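PDB 2JEX: regulatory protein E2, which probably helps initiate viral DNA replication by improving the DNA-binding specificity of E1, and regulates viral transcription, here represented by its N-terminal transactivation domain. Local coordinates for residues G113-E118 and Y131-N136. The protein carries 1 engineered substitution. Sequence-based numbering, arbitrary orientation.
Sequences GARVVE and YTVYSN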
loop_
_atom_site.group_PDB
_atom_site.type_symbol
_atom_site.label_atom_id
_atom_site.label_comp_id
_atom_site.label_asym_id
_atom_site.label_seq_id
_atom_site.Cartn_x
_atom_site.Cartn_y
_atom_site.Cartn_z
ATOM N N GLY A 113 2.679 9.286 5.932
ATOM C CA GLY A 113 2.689 9.663 7.346
ATOM C C GLY A 113 2.490 8.470 8.266
ATOM O O GLY A 113 1.425 8.303 8.854
ATOM N N ALA A 114 3.521 7.639 8.376
ATOM C CA ALA A 114 3.449 6.409 9.162
ATOM C C ALA A 114 3.749 6.680 10.625
ATOM O O ALA A 114 4.634 7.490 10.956
ATOM C CB ALA A 114 4.420 5.360 8.613
ATOM N N ARG A 115 3.003 6.006 11.495
ATOM C CA ARG A 115 3.331 5.976 12.917
ATOM C C ARG A 115 2.902 4.664 13.547
ATOM O O ARG A 115 2.047 3.956 13.014
ATOM C CB ARG A 115 2.724 7.167 13.666
ATOM C CG ARG A 115 1.241 7.068 13.885
ATOM C CD ARG A 115 0.713 8.391 14.358
ATOM N NE ARG A 115 -0.708 8.305 14.669
ATOM C CZ ARG A 115 -1.686 8.541 13.801
ATOM N NH1 ARG A 115 -1.414 8.868 12.539
ATOM N NH2 ARG A 115 -2.945 8.446 14.198
ATOM N N VAL A 116 3.503 4.344 14.686
ATOM C CA VAL A 116 3.214 3.084 15.354
ATOM C C VAL A 116 2.192 3.273 16.475
ATOM O O VAL A 116 2.347 4.127 17.352
ATOM C CB VAL A 116 4.517 2.381 15.859
ATOM C CG1 VAL A 116 4.191 1.135 16.660
ATOM C CG2 VAL A 116 5.434 2.020 14.668
ATOM N N VAL A 117 1.138 2.468 16.417
ATOM C CA VAL A 117 0.175 2.355 17.506
ATOM C C VAL A 117 0.492 1.084 18.315
ATOM O O VAL A 117 0.706 0.009 17.748
ATOM C CB VAL A 117 -1.279 2.380 16.954
ATOM C CG1 VAL A 117 -2.292 2.026 18.020
ATOM C CG2 VAL A 117 -1.593 3.773 16.395
ATOM N N GLU A 118 0.562 1.229 19.635
ATOM C CA GLU A 118 0.872 0.104 20.517
ATOM C C GLU A 118 -0.331 -0.307 21.358
ATOM O O GLU A 118 -0.969 0.532 21.994
ATOM C CB GLU A 118 2.057 0.419 21.443
ATOM C CG GLU A 118 2.463 -0.786 22.304
ATOM C CD GLU A 118 3.529 -0.472 23.354
ATOM O OE1 GLU A 118 4.462 -1.301 23.482
ATOM O OE2 GLU A 118 3.437 0.579 24.048
ATOM N N TYR A 131 0.917 -1.676 15.627
ATOM C CA TYR A 131 0.234 -1.478 14.342
ATOM C C TYR A 131 0.718 -0.184 13.703
ATOM O O TYR A 131 0.809 0.852 14.368
ATOM C CB TYR A 131 -1.290 -1.424 14.551
ATOM C CG TYR A 131 -1.821 -2.594 15.364
ATOM C CD1 TYR A 131 -1.770 -2.585 16.757
ATOM C CD2 TYR A 131 -2.342 -3.722 14.735
ATOM C CE1 TYR A 131 -2.221 -3.670 17.501
ATOM C CE2 TYR A 131 -2.802 -4.801 15.471
ATOM C CZ TYR A 131 -2.739 -4.764 16.855
ATOM O OH TYR A 131 -3.198 -5.833 17.581
ATOM N N THR A 132 1.033 -0.245 12.412
ATOM C CA THR A 132 1.458 0.934 11.660
ATOM C C THR A 132 0.231 1.622 11.086
ATOM O O THR A 132 -0.536 1.013 10.336
ATOM C CB THR A 132 2.444 0.561 10.545
ATOM O OG1 THR A 132 3.570 -0.106 11.127
ATOM C CG2 THR A 132 2.929 1.806 9.789
ATOM N N VAL A 133 0.041 2.883 11.474
ATOM C CA VAL A 133 -1.091 3.693 11.021
ATOM C C VAL A 133 -0.585 4.884 10.206
ATOM O O VAL A 133 0.446 5.470 10.524
ATOM C CB VAL A 133 -1.964 4.161 12.214
ATOM C CG1 VAL A 133 -3.190 4.948 11.742
ATOM C CG2 VAL A 133 -2.418 2.958 13.017
ATOM N N TYR A 134 -1.314 5.224 9.149
ATOM C CA TYR A 134 -0.940 6.323 8.257
ATOM C C TYR A 134 -1.864 7.517 8.453
ATOM O O TYR A 134 -3.084 7.373 8.423
ATOM C CB TYR A 134 -0.900 5.846 6.793
ATOM C CG TYR A 134 0.213 4.843 6.556
ATOM C CD1 TYR A 134 -0.015 3.467 6.663
ATOM C CD2 TYR A 134 1.504 5.272 6.267
ATOM C CE1 TYR A 134 1.012 2.543 6.469
ATOM C CE2 TYR A 134 2.538 4.358 6.077
ATOM C CZ TYR A 134 2.289 3.000 6.186
ATOM O OH TYR A 134 3.324 2.105 5.999
ATOM N N SER A 135 -1.279 8.692 8.675
ATOM C CA SER A 135 -2.058 9.895 8.967
ATOM C C SER A 135 -2.778 10.427 7.732
ATOM O O SER A 135 -3.771 11.156 7.853
ATOM C CB SER A 135 -1.167 10.988 9.568
ATOM O OG SER A 135 -0.181 11.424 8.643
ATOM N N ASN A 136 -2.276 10.056 6.553
ATOM C CA ASN A 136 -2.807 10.561 5.290
ATOM C C ASN A 136 -3.134 9.432 4.325
ATOM O O ASN A 136 -2.256 8.668 3.923
ATOM C CB ASN A 136 -1.849 11.589 4.660
ATOM C CG ASN A 136 -1.566 12.780 5.589
ATOM O OD1 ASN A 136 -2.471 13.309 6.237
ATOM N ND2 ASN A 136 -0.306 13.196 5.654
#
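Strands 110-120 and 128-140 form a beta hairpin in the sheet of the E2 transactivation domain, and between 113-118 and 131-136 they run antiparallel. Arg-115 pairs with Val-133, and Val-117 with Tyr-131, in hydrogen-bonded pairs; the bond from Val-117 N to Tyr-131 O, at 2.6 Å and 173°, is nearly straight. Gly-113, whose positive phi (84°) suits a residue without a side chain, accepts a further bond at its O from Ser-135 N (2.7 Å), where the second strand turns a corner.

Side chains alternate between the two faces. Val-117 and Val-133 share one, their CG2 methyls 3.6 Å apart. Both valines set CG2 anti to the carbonyl carbon, which turns these methyls toward each other; their beta-branched shape suits an extended backbone, and their apolar surface suits the buried place these two residues hold. Arg-115 stands out from the sheet on the same face, its chain extended from CG to NE, which brings the guanidinium beside Val-133 and Ser-135: Val-133 CG1 lies over one face, and Ser-135 CB meets the edge, 3.7 Å from NH1. A long side chain ending in a flat cation can thus lay one face against a Val-133 methyl while its NE forms a salt bridge with Asp-190. The other face holds Ala-114, small enough to let the Tyr-134 ring approach obliquely (CB to CE2 3.3 Å), and Thr-132, whose CG2 also touches Ala-114 CB.

Strand 145-152 flanks the hairpin beside 128-140, giving Ala-150 O to Arg-115 NH2, and strand 186-189 adjoins 110-120; Tyr-131 OH reaches Glu-176 of helix 173-180.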